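Probable secreted solute-binding lipoprotein (Streptomyces coelicolor, PDB 3I3V) probably binds a solute outside the cell as the secreted, lipid-attached receptor of a membrane transport system. Local coordinates at residues C[70-75]-C[284-289]; C[119-124]-C[314-319]; C[149-154]-C[213-218]; C[164-169]-C[240-245]. All blocks are in the same frame, centred on the assembly; numbering follows the deposited sequence.

Contact 2 lies across the chain's centre from contacts 3 and 4; contact 1 is centred about 10 Å from that centre. It touches contact 2 through backbone bonds from 122-124 to 284-288; contacts 3 and 4 meet where A154 packs on P164, helix 147-159 leading into strand 163-166. Contacts 2 and 4 reach the same sheet through neighbouring strands 122-131 and 242-246. The chemistry follows position: buried contacts 1 and 4 rest on strand-like backbone bonds with small aliphatic contacts, buried contact 2 joins strand and helix chiefly by edge-to-face aromatic rings, and contact 3, partly buried about 25 Å from the chain centre, is aliphatic packing between two near-parallel helices.

Contact 1 of 4, residues C[70-75]-C[284-289]; sequences VNLYDK and AYTLIG
Two flat carbonyl groups accept the stronger backbone bonds between 70-72 and 286-289, each approached differently. The T286 carbonyl receives the N-H of L72 (N to O 3.0 Å) close to its plane, tilted 21° from it, in a nearly straight bond. The V70 carbonyl is met from above: G289 N, 2.8 Å from V70 O, stands 48° out of its plane. I288 adds a CA-H...O contact to V70 O, and W291 NE1 also bonds to it, which leaves this buried oxygen well supplied with donors. The return bond from V70 N to G289 O is weak at 3.3 Å. A third flat group, the Y73 ring, has the carbonyl oxygen of N71 in plane at its edge.

Side chains fill in beside these bonds. L72 CB lies 3.6 Å from T286 CB, and with CG anti to the backbone N (chi1 -175°) L72 brings CD2 to 3.8 Å from T286 CG2. N71 contributes its CB, 3.5 Å from T286 O, while its amide leads away. V70 and G289 form an antiparallel hydrogen-bonded pair, adding strand 289-292 beside the parallel strand 67-70. The resulting order, 41-46, 9-14, 67-70, 289-292, with the last strand reversed, is consistent with a class II periplasmic-binding-protein lobe, whose antiparallel strand enters from an interlobe crossover.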
loop_
_atom_site.group_PDB
_atom_site.type_symbol
_atom_site.label_atom_id
_atom_site.label_comp_id
_atom_site.label_asym_id
_atom_site.label_seq_id
_atom_site.Cartn_x
_atom_site.Cartn_y
_atom_site.Cartn_z
ATOM N N VAL C 70 27.114 38.395 -27.115
ATOM C CA VAL C 70 28.444 38.857 -27.521
ATOM C C VAL C 70 29.529 37.968 -26.932
ATOM O O VAL C 70 29.286 37.194 -26.004
ATOM C CB VAL C 70 28.758 40.299 -27.024
ATOM C CG1 VAL C 70 28.558 41.283 -28.126
ATOM C CG2 VAL C 70 27.896 40.642 -25.802
ATOM N N ASN C 71 30.737 38.105 -27.463
ATOM C CA ASN C 71 31.850 37.325 -26.973
ATOM C C ASN C 71 32.496 38.083 -25.821
ATOM O O ASN C 71 32.043 39.167 -25.442
ATOM C CB ASN C 71 32.873 37.069 -28.085
ATOM C CG ASN C 71 33.442 38.360 -28.675
ATOM O OD1 ASN C 71 34.638 38.443 -28.997
ATOM N ND2 ASN C 71 32.587 39.364 -28.838
ATOM N N LEU C 72 33.553 37.500 -25.267
ATOM C CA LEU C 72 34.260 38.102 -24.155
ATOM C C LEU C 72 35.550 38.736 -24.640
ATOM O O LEU C 72 36.482 38.041 -25.046
ATOM C CB LEU C 72 34.584 37.050 -23.090
ATOM C CG LEU C 72 35.224 37.649 -21.832
ATOM C CD1 LEU C 72 34.182 38.512 -21.119
ATOM C CD2 LEU C 72 35.736 36.551 -20.910
ATOM N N TYR C 73 35.594 40.061 -24.613
ATOM C CA TYR C 73 36.790 40.777 -25.016
ATOM C C TYR C 73 36.885 42.058 -24.198
ATOM O O TYR C 73 35.983 42.374 -23.419
ATOM C CB TYR C 73 36.772 41.087 -26.519
ATOM C CG TYR C 73 35.771 42.131 -26.962
ATOM C CD1 TYR C 73 34.398 41.864 -26.967
ATOM C CD2 TYR C 73 36.199 43.387 -27.394
ATOM C CE1 TYR C 73 33.473 42.832 -27.397
ATOM C CE2 TYR C 73 35.295 44.355 -27.818
ATOM C CZ TYR C 73 33.938 44.078 -27.822
ATOM O OH TYR C 73 33.057 45.034 -28.272
ATOM N N ASP C 74 37.976 42.791 -24.385
ATOM C CA ASP C 74 38.238 44.029 -23.651
ATOM C C ASP C 74 37.026 44.792 -23.111
ATOM O O ASP C 74 36.865 44.934 -21.898
ATOM C CB ASP C 74 39.078 44.981 -24.508
ATOM C CG ASP C 74 39.564 46.186 -23.722
ATOM O OD1 ASP C 74 39.205 47.329 -24.093
ATOM O OD2 ASP C 74 40.301 45.985 -22.727
ATOM N N LYS C 75 36.180 45.288 -24.008
ATOM C CA LYS C 75 35.009 46.058 -23.602
ATOM C C LYS C 75 33.977 45.334 -22.734
ATOM O O LYS C 75 33.604 45.840 -21.678
ATOM C CB LYS C 75 34.321 46.651 -24.838
ATOM C CG LYS C 75 33.131 47.536 -24.512
ATOM C CD LYS C 75 32.789 48.497 -25.656
ATOM C CE LYS C 75 33.542 49.793 -25.533
ATOM N NZ LYS C 75 33.198 50.464 -24.253
ATOM N N ALA C 284 39.170 27.777 -26.930
ATOM C CA ALA C 284 38.672 28.963 -26.240
ATOM C C ALA C 284 37.168 28.746 -26.080
ATOM O O ALA C 284 36.515 28.209 -26.979
ATOM C CB ALA C 284 38.952 30.215 -27.070
ATOM N N TYR C 285 36.621 29.150 -24.937
ATOM C CA TYR C 285 35.204 28.966 -24.671
ATOM C C TYR C 285 34.502 30.295 -24.461
ATOM O O TYR C 285 33.393 30.333 -23.928
ATOM C CB TYR C 285 35.024 28.112 -23.419
ATOM C CG TYR C 285 35.727 26.775 -23.480
ATOM C CD1 TYR C 285 35.212 25.726 -24.245
ATOM C CD2 TYR C 285 36.926 26.568 -22.803
ATOM C CE1 TYR C 285 35.876 24.503 -24.338
ATOM C CE2 TYR C 285 37.598 25.351 -22.887
ATOM C CZ TYR C 285 37.069 24.324 -23.662
ATOM O OH TYR C 285 37.759 23.139 -23.786
ATOM N N THR C 286 35.133 31.387 -24.881
ATOM C CA THR C 286 34.528 32.690 -24.669
ATOM C C THR C 286 34.071 33.456 -25.893
ATOM O O THR C 286 34.161 34.682 -25.942
ATOM C CB THR C 286 35.432 33.599 -23.802
ATOM O OG1 THR C 286 36.761 33.628 -24.341
ATOM C CG2 THR C 286 35.454 33.091 -22.363
ATOM N N LEU C 287 33.588 32.720 -26.887
ATOM C CA LEU C 287 33.023 33.336 -28.078
ATOM C C LEU C 287 31.592 33.648 -27.622
ATOM O O LEU C 287 31.243 33.388 -26.461
ATOM C CB LEU C 287 33.031 32.361 -29.255
ATOM C CG LEU C 287 34.349 32.350 -30.042
ATOM C CD1 LEU C 287 35.488 31.922 -29.136
ATOM C CD2 LEU C 287 34.231 31.417 -31.241
ATOM N N ILE C 288 30.769 34.196 -28.508
ATOM C CA ILE C 288 29.398 34.572 -28.162
ATOM C C ILE C 288 28.734 33.839 -26.982
ATOM O O ILE C 288 28.620 32.616 -26.965
ATOM C CB ILE C 288 28.493 34.475 -29.397
ATOM C CG1 ILE C 288 28.953 35.508 -30.430
ATOM C CG2 ILE C 288 27.034 34.704 -29.007
ATOM C CD1 ILE C 288 28.057 35.618 -31.642
ATOM N N GLY C 289 28.317 34.619 -25.987
ATOM C CA GLY C 289 27.650 34.079 -24.816
ATOM C C GLY C 289 26.390 34.889 -24.560
ATOM O O GLY C 289 26.213 35.946 -25.176
#

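Contact 2 of 4, residues C[119-124]-C[314-319]; sequences FPYFAT and DVVARF
Y121, F122 and F319 form an aromatic cluster that fastens helix 313-323 to the start of strand 122-131, with both strand-side rings reaching the same face of F319. From its CB, F319 directs its ring toward the strand, CG lying anti to the carbonyl carbon (chi1 -84°). On one flank of the ring, CD1 and CE1 meet the leading edge of F122, whose CZ is 3.8 Å from CD1. Along the other flank, CD2 lies 3.4 Å from Y121 OH, and CE2 is 3.8 Å from Y121 CE2. At the tip, F319 CZ sits 4.2 Å from the same Y121 CE2.

The ring planes confirm the modes. Y121 is edge-to-face on F319, with planes at 79° and centroids 5.4 Å apart; F122 makes an offset edge-to-face pair at 67°. M327 of strand 326-327 touches all three aromatic side chains and covers the cluster further, while Y121 and F290 also form an edge-to-face pair. A leucine in place of F319 would probably leave the edges of Y121 and F122 without the flat surface they share and open a gap between helix and strand.

The Y121 hydroxyl is fixed by a hydrogen bond to the backbone oxygen of M310. Beside it, V315 CG1 comes within 3.9 Å of Y121 OH, and F319 CE2 within 3.3 Å of that oxygen.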
loop_
_atom_site.group_PDB
_atom_site.type_symbol
_atom_site.label_atom_id
_atom_site.label_comp_id
_atom_site.label_asym_id
_atom_site.label_seq_id
_atom_site.Cartn_x
_atom_site.Cartn_y
_atom_site.Cartn_z
ATOM N N PHE C 119 26.157 33.354 -19.831
ATOM C CA PHE C 119 25.899 31.938 -20.055
ATOM C C PHE C 119 26.782 31.562 -21.241
ATOM O O PHE C 119 26.641 32.124 -22.327
ATOM C CB PHE C 119 24.426 31.693 -20.427
ATOM C CG PHE C 119 23.466 31.749 -19.268
ATOM C CD1 PHE C 119 22.927 32.953 -18.849
ATOM C CD2 PHE C 119 23.059 30.580 -18.631
ATOM C CE1 PHE C 119 21.993 32.997 -17.816
ATOM C CE2 PHE C 119 22.125 30.618 -17.596
ATOM C CZ PHE C 119 21.593 31.826 -17.190
ATOM N N PRO C 120 27.716 30.625 -21.045
ATOM C CA PRO C 120 28.577 30.246 -22.166
ATOM C C PRO C 120 27.745 29.570 -23.255
ATOM O O PRO C 120 26.689 28.997 -22.980
ATOM C CB PRO C 120 29.580 29.286 -21.525
ATOM C CG PRO C 120 29.615 29.733 -20.089
ATOM C CD PRO C 120 28.146 29.950 -19.815
ATOM N N TYR C 121 28.208 29.650 -24.497
ATOM C CA TYR C 121 27.479 29.022 -25.589
ATOM C C TYR C 121 28.398 28.626 -26.729
ATOM O O TYR C 121 28.526 27.444 -27.020
ATOM C CB TYR C 121 26.365 29.949 -26.081
ATOM C CG TYR C 121 25.199 29.204 -26.692
ATOM C CD1 TYR C 121 24.576 28.168 -26.002
ATOM C CD2 TYR C 121 24.717 29.538 -27.953
ATOM C CE1 TYR C 121 23.505 27.482 -26.550
ATOM C CE2 TYR C 121 23.645 28.858 -28.513
ATOM C CZ TYR C 121 23.042 27.829 -27.805
ATOM O OH TYR C 121 21.987 27.138 -28.355
ATOM N N PHE C 122 29.045 29.597 -27.369
ATOM C CA PHE C 122 29.950 29.288 -28.476
ATOM C C PHE C 122 31.394 29.061 -28.043
ATOM O O PHE C 122 31.881 29.663 -27.078
ATOM C CB PHE C 122 29.891 30.397 -29.534
ATOM C CG PHE C 122 28.708 30.291 -30.456
ATOM C CD1 PHE C 122 27.658 29.430 -30.165
ATOM C CD2 PHE C 122 28.643 31.054 -31.619
ATOM C CE1 PHE C 122 26.563 29.330 -31.008
ATOM C CE2 PHE C 122 27.547 30.959 -32.472
ATOM C CZ PHE C 122 26.501 30.088 -32.160
ATOM N N ALA C 123 32.080 28.186 -28.766
ATOM C CA ALA C 123 33.467 27.874 -28.454
ATOM C C ALA C 123 34.270 27.678 -29.730
ATOM O O ALA C 123 33.734 27.777 -30.834
ATOM C CB ALA C 123 33.544 26.612 -27.601
ATOM N N THR C 124 35.561 27.411 -29.574
ATOM C CA THR C 124 36.408 27.176 -30.727
ATOM C C THR C 124 37.387 26.058 -30.457
ATOM O O THR C 124 37.964 25.971 -29.369
ATOM C CB THR C 124 37.246 28.403 -31.115
ATOM O OG1 THR C 124 36.392 29.532 -31.324
ATOM C CG2 THR C 124 38.024 28.109 -32.390
ATOM N N ASP C 314 18.615 19.342 -27.994
ATOM C CA ASP C 314 18.269 19.307 -29.418
ATOM C C ASP C 314 18.639 20.599 -30.139
ATOM O O ASP C 314 18.977 20.583 -31.328
ATOM C CB ASP C 314 16.775 19.041 -29.616
ATOM C CG ASP C 314 15.905 20.094 -28.975
ATOM O OD1 ASP C 314 14.880 20.475 -29.588
ATOM O OD2 ASP C 314 16.240 20.529 -27.855
ATOM N N VAL C 315 18.561 21.718 -29.419
ATOM C CA VAL C 315 18.883 23.014 -30.000
ATOM C C VAL C 315 20.397 23.128 -30.136
ATOM O O VAL C 315 20.909 23.637 -31.126
ATOM C CB VAL C 315 18.363 24.164 -29.113
ATOM C CG1 VAL C 315 18.702 25.489 -29.749
ATOM C CG2 VAL C 315 16.856 24.039 -28.924
ATOM N N VAL C 316 21.102 22.646 -29.121
ATOM C CA VAL C 316 22.552 22.669 -29.123
ATOM C C VAL C 316 23.080 21.831 -30.286
ATOM O O VAL C 316 23.950 22.274 -31.032
ATOM C CB VAL C 316 23.090 22.112 -27.802
ATOM C CG1 VAL C 316 24.588 21.976 -27.868
ATOM C CG2 VAL C 316 22.674 23.029 -26.660
ATOM N N ALA C 317 22.530 20.628 -30.439
ATOM C CA ALA C 317 22.927 19.703 -31.501
ATOM C C ALA C 317 22.744 20.286 -32.906
ATOM O O ALA C 317 23.474 19.934 -33.822
ATOM C CB ALA C 317 22.144 18.393 -31.363
ATOM N N ARG C 318 21.765 21.164 -33.089
ATOM C CA ARG C 318 21.567 21.779 -34.400
ATOM C C ARG C 318 22.742 22.706 -34.710
ATOM O O ARG C 318 23.247 22.727 -35.837
ATOM C CB ARG C 318 20.257 22.578 -34.456
ATOM C CG ARG C 318 18.998 21.725 -34.558
ATOM C CD ARG C 318 17.780 22.569 -34.937
ATOM N NE ARG C 318 16.869 21.859 -35.837
ATOM C CZ ARG C 318 16.046 20.874 -35.474
ATOM N NH1 ARG C 318 15.996 20.462 -34.209
ATOM N NH2 ARG C 318 15.273 20.291 -36.386
ATOM N N PHE C 319 23.173 23.483 -33.717
ATOM C CA PHE C 319 24.300 24.380 -33.924
ATOM C C PHE C 319 25.510 23.564 -34.341
ATOM O O PHE C 319 26.237 23.944 -35.254
ATOM C CB PHE C 319 24.604 25.183 -32.655
ATOM C CG PHE C 319 23.755 26.408 -32.516
ATOM C CD1 PHE C 319 24.004 27.529 -33.310
ATOM C CD2 PHE C 319 22.657 26.419 -31.657
ATOM C CE1 PHE C 319 23.173 28.637 -33.252
ATOM C CE2 PHE C 319 21.817 27.524 -31.591
ATOM C CZ PHE C 319 22.070 28.636 -32.390
#

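Contact 3 of 4, residues C[149-154]-C[213-218]; sequences QLIAAA and AHLRDA
The backbone N of A218, whose methyl group packs against I151, is held by two carbonyls at the end of its helix: H214 O at 2.9 Å and, weakly, L215 O at 3.1 Å. These bonds keep A218 in the last turn, with its CB toward the other helix, where it lies 3.6 Å from I151 CG2.

I151 takes part in three of the four residue pairs, its CG2 and CD1 both touching the A218 methyl. With CG1 anti to the carbonyl carbon (chi1 -62°) and the chain extended beyond it, I151 CD1 reaches over A218 to the H214 ring, 3.9 Å from NE2 and oblique to its plane. I151 CG1 meets L215 CD2 at 3.7 Å. That same L215 methyl also touches L150 CD2, 4.0 Å away, the leucine side chains crossing at about a right angle. An alanine at I151 would probably leave the A218 methyl and L215 CD2 without their main partner across the contact and open a gap between the helices.

The opposing segments run nearly parallel, their axes 13° apart in direction and 10.3 Å apart at closest approach, a distance spanned here by the I151, L150 and L215 side chains. Beyond I151, A218 O is bonded to R155 NH2, adding a polar tie between helix 147-159 and the end of helix 203-217. W268 packs on both L150 and L215. Behind helix 203-217, R216, in a salt bridge with D217, also bonds to the backbone oxygens of S376 and T381 and packs on V386 of helix 383-392.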
loop_
_atom_site.group_PDB
_atom_site.type_symbol
_atom_site.label_atom_id
_atom_site.label_comp_id
_atom_site.label_asym_id
_atom_site.label_seq_id
_atom_site.Cartn_x
_atom_site.Cartn_y
_atom_site.Cartn_z
ATOM N N GLN C 149 60.313 14.559 -35.002
ATOM C CA GLN C 149 59.607 13.947 -36.123
ATOM C C GLN C 149 59.046 15.022 -37.054
ATOM O O GLN C 149 59.080 14.866 -38.278
ATOM C CB GLN C 149 58.476 13.054 -35.612
ATOM C CG GLN C 149 58.953 11.894 -34.758
ATOM C CD GLN C 149 57.807 11.157 -34.079
ATOM O OE1 GLN C 149 56.648 11.572 -34.161
ATOM N NE2 GLN C 149 58.133 10.064 -33.392
ATOM N N LEU C 150 58.539 16.111 -36.475
ATOM C CA LEU C 150 57.981 17.199 -37.270
ATOM C C LEU C 150 59.053 17.752 -38.185
ATOM O O LEU C 150 58.814 17.984 -39.366
ATOM C CB LEU C 150 57.456 18.321 -36.372
ATOM C CG LEU C 150 56.918 19.586 -37.064
ATOM C CD1 LEU C 150 55.760 19.246 -38.000
ATOM C CD2 LEU C 150 56.464 20.579 -36.003
ATOM N N ILE C 151 60.240 17.972 -37.635
ATOM C CA ILE C 151 61.328 18.492 -38.440
ATOM C C ILE C 151 61.673 17.510 -39.550
ATOM O O ILE C 151 61.882 17.917 -40.692
ATOM C CB ILE C 151 62.585 18.748 -37.598
ATOM C CG1 ILE C 151 62.287 19.796 -36.526
ATOM C CG2 ILE C 151 63.720 19.219 -38.500
ATOM C CD1 ILE C 151 63.500 20.200 -35.717
ATOM N N ALA C 152 61.730 16.223 -39.203
ATOM C CA ALA C 152 62.055 15.167 -40.163
ATOM C C ALA C 152 61.011 15.098 -41.270
ATOM O O ALA C 152 61.335 14.829 -42.428
ATOM C CB ALA C 152 62.159 13.806 -39.449
ATOM N N ALA C 153 59.754 15.342 -40.916
ATOM C CA ALA C 153 58.690 15.321 -41.907
ATOM C C ALA C 153 58.833 16.553 -42.797
ATOM O O ALA C 153 58.644 16.481 -44.014
ATOM C CB ALA C 153 57.340 15.314 -41.215
ATOM N N ALA C 154 59.186 17.685 -42.187
ATOM C CA ALA C 154 59.362 18.933 -42.935
ATOM C C ALA C 154 60.436 18.744 -44.000
ATOM O O ALA C 154 60.261 19.160 -45.149
ATOM C CB ALA C 154 59.752 20.066 -41.989
ATOM N N ALA C 213 62.141 28.642 -32.259
ATOM C CA ALA C 213 63.283 29.039 -33.081
ATOM C C ALA C 213 63.956 27.844 -33.735
ATOM O O ALA C 213 64.448 27.938 -34.861
ATOM C CB ALA C 213 64.293 29.809 -32.238
ATOM N N HIS C 214 63.982 26.724 -33.022
ATOM C CA HIS C 214 64.584 25.502 -33.539
ATOM C C HIS C 214 63.740 25.036 -34.736
ATOM O O HIS C 214 64.253 24.889 -35.842
ATOM C CB HIS C 214 64.623 24.444 -32.427
ATOM C CG HIS C 214 65.371 23.194 -32.789
ATOM N ND1 HIS C 214 66.587 23.210 -33.440
ATOM C CD2 HIS C 214 65.089 21.890 -32.553
ATOM C CE1 HIS C 214 67.021 21.972 -33.589
ATOM N NE2 HIS C 214 66.130 21.152 -33.059
ATOM N N LEU C 215 62.440 24.839 -34.515
ATOM C CA LEU C 215 61.534 24.399 -35.575
ATOM C C LEU C 215 61.610 25.288 -36.811
ATOM O O LEU C 215 61.781 24.803 -37.922
ATOM C CB LEU C 215 60.093 24.361 -35.057
ATOM C CG LEU C 215 59.787 23.298 -33.993
ATOM C CD1 LEU C 215 58.362 23.462 -33.476
ATOM C CD2 LEU C 215 59.982 21.915 -34.588
ATOM N N ARG C 216 61.480 26.592 -36.609
ATOM C CA ARG C 216 61.535 27.571 -37.696
ATOM C C ARG C 216 62.851 27.534 -38.494
ATOM O O ARG C 216 62.849 27.555 -39.728
ATOM C CB ARG C 216 61.339 28.973 -37.109
ATOM C CG ARG C 216 61.577 30.122 -38.072
ATOM C CD ARG C 216 61.960 31.377 -37.302
ATOM N NE ARG C 216 63.220 31.161 -36.598
ATOM C CZ ARG C 216 63.771 32.012 -35.743
ATOM N NH1 ARG C 216 63.180 33.159 -35.466
ATOM N NH2 ARG C 216 64.921 31.708 -35.164
ATOM N N ASP C 217 63.976 27.513 -37.786
ATOM C CA ASP C 217 65.274 27.484 -38.449
ATOM C C ASP C 217 65.445 26.171 -39.205
ATOM O O ASP C 217 66.120 26.129 -40.231
ATOM C CB ASP C 217 66.402 27.675 -37.427
ATOM C CG ASP C 217 66.493 29.114 -36.921
ATOM O OD1 ASP C 217 67.328 29.395 -36.033
ATOM O OD2 ASP C 217 65.736 29.969 -37.421
ATOM N N ALA C 218 64.806 25.112 -38.719
ATOM C CA ALA C 218 64.903 23.811 -39.365
ATOM C C ALA C 218 64.049 23.748 -40.626
ATOM O O ALA C 218 64.027 22.730 -41.323
ATOM C CB ALA C 218 64.484 22.722 -38.397
#

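Contact 4 of 4, residues C[164-169]-C[240-245]; sequences PVTVGG and EEAAVQ
V165 and V244 pair in parallel, their CA atoms 4.5 Å apart, through two bonds that alternate along the strands: V244 N to P164 O at 2.9 Å and T166 N to V244 O at 3.0 Å, the latter nearly straight at 169°. P164 O also takes a weak bond from A243 N, where the chain turns a corner, and the CA-H of V165 points to V244 O, so both carbonyl oxygens are approached by more than one group.

Side chains of the pair lie on one face of the sheet, where V165 CG2 meets V244 CB at 3.8 Å. The opposite face carries T166. Its OG1 stands anti to the backbone N (chi1 -179°), which turns CG2 in between N and the carbonyl carbon and brings it 3.4 Å from V244 O. T166 CB then rests 3.7 Å from the methyl carbon CB of A242, and Q245 CB adjoins T166 CG2.

M233 of helix 230-238 packs on T166 and Q245. Strand 122-131, the antiparallel neighbour of 242-246, touches V244 through V128 and Y130; W268 touches V165, while P164 leans on A154, L157 and R158 of helix 147-159.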
loop_
_atom_site.group_PDB
_atom_site.type_symbol
_atom_site.label_atom_id
_atom_site.label_comp_id
_atom_site.label_asym_id
_atom_site.label_seq_id
_atom_site.Cartn_x
_atom_site.Cartn_y
_atom_site.Cartn_z
ATOM N N PRO C 164 55.927 22.473 -45.949
ATOM C CA PRO C 164 55.516 21.792 -44.716
ATOM C C PRO C 164 54.352 22.483 -44.002
ATOM O O PRO C 164 53.189 22.246 -44.356
ATOM C CB PRO C 164 56.805 21.766 -43.893
ATOM C CG PRO C 164 57.483 23.023 -44.309
ATOM C CD PRO C 164 57.284 23.029 -45.809
ATOM N N VAL C 165 54.637 23.317 -43.001
ATOM C CA VAL C 165 53.559 24.012 -42.289
ATOM C C VAL C 165 53.330 25.401 -42.880
ATOM O O VAL C 165 54.253 26.207 -42.987
ATOM C CB VAL C 165 53.844 24.185 -40.759
ATOM C CG1 VAL C 165 52.645 24.817 -40.083
ATOM C CG2 VAL C 165 54.126 22.848 -40.106
ATOM N N THR C 166 52.097 25.679 -43.278
ATOM C CA THR C 166 51.791 26.989 -43.823
ATOM C C THR C 166 51.065 27.801 -42.747
ATOM O O THR C 166 50.215 27.283 -42.023
ATOM C CB THR C 166 50.910 26.881 -45.083
ATOM O OG1 THR C 166 50.652 28.191 -45.604
ATOM C CG2 THR C 166 49.597 26.187 -44.757
ATOM N N VAL C 167 51.423 29.072 -42.627
ATOM C CA VAL C 167 50.806 29.936 -41.635
ATOM C C VAL C 167 51.075 31.396 -41.982
ATOM O O VAL C 167 52.116 31.725 -42.552
ATOM C CB VAL C 167 51.352 29.620 -40.214
ATOM C CG1 VAL C 167 52.850 29.897 -40.153
ATOM C CG2 VAL C 167 50.602 30.436 -39.168
ATOM N N GLY C 168 50.124 32.266 -41.651
ATOM C CA GLY C 168 50.288 33.684 -41.936
ATOM C C GLY C 168 51.119 34.357 -40.862
ATOM O O GLY C 168 50.590 34.841 -39.862
ATOM N N GLY C 169 52.427 34.384 -41.068
ATOM C CA GLY C 169 53.301 34.995 -40.090
ATOM C C GLY C 169 53.131 36.491 -39.914
ATOM O O GLY C 169 53.667 37.055 -38.963
ATOM N N GLU C 240 46.760 22.237 -51.986
ATOM C CA GLU C 240 47.713 21.216 -51.603
ATOM C C GLU C 240 49.156 21.535 -51.972
ATOM O O GLU C 240 49.865 20.689 -52.521
ATOM C CB GLU C 240 47.309 19.866 -52.203
ATOM C CG GLU C 240 45.981 19.340 -51.691
ATOM C CD GLU C 240 45.623 17.988 -52.275
ATOM O OE1 GLU C 240 45.516 17.888 -53.512
ATOM O OE2 GLU C 240 45.448 17.025 -51.501
ATOM N N GLU C 241 49.586 22.759 -51.677
ATOM C CA GLU C 241 50.966 23.158 -51.928
ATOM C C GLU C 241 51.733 23.003 -50.610
ATOM O O GLU C 241 52.959 22.926 -50.595
ATOM C CB GLU C 241 51.034 24.602 -52.434
ATOM C CG GLU C 241 50.386 24.804 -53.799
ATOM C CD GLU C 241 50.985 23.908 -54.886
ATOM O OE1 GLU C 241 52.227 23.909 -55.050
ATOM O OE2 GLU C 241 50.215 23.208 -55.582
ATOM N N ALA C 242 50.993 22.962 -49.506
ATOM C CA ALA C 242 51.578 22.773 -48.177
ATOM C C ALA C 242 50.750 21.662 -47.541
ATOM O O ALA C 242 49.552 21.579 -47.773
ATOM C CB ALA C 242 51.490 24.051 -47.354
ATOM N N ALA C 243 51.388 20.822 -46.735
ATOM C CA ALA C 243 50.715 19.684 -46.121
ATOM C C ALA C 243 50.203 19.843 -44.691
ATOM O O ALA C 243 49.398 19.033 -44.233
ATOM C CB ALA C 243 51.632 18.474 -46.191
ATOM N N VAL C 244 50.664 20.857 -43.967
ATOM C CA VAL C 244 50.201 21.023 -42.591
ATOM C C VAL C 244 49.675 22.422 -42.338
ATOM O O VAL C 244 50.203 23.406 -42.858
ATOM C CB VAL C 244 51.313 20.736 -41.573
ATOM C CG1 VAL C 244 50.735 20.769 -40.153
ATOM C CG2 VAL C 244 51.945 19.381 -41.854
ATOM N N GLN C 245 48.636 22.510 -41.518
ATOM C CA GLN C 245 48.051 23.802 -41.218
ATOM C C GLN C 245 47.323 23.817 -39.898
ATOM O O GLN C 245 46.448 22.985 -39.666
ATOM C CB GLN C 245 47.056 24.185 -42.308
ATOM C CG GLN C 245 46.327 25.474 -42.036
ATOM C CD GLN C 245 45.148 25.682 -42.968
ATOM O OE1 GLN C 245 44.822 26.812 -43.330
ATOM N NE2 GLN C 245 44.503 24.592 -43.355
#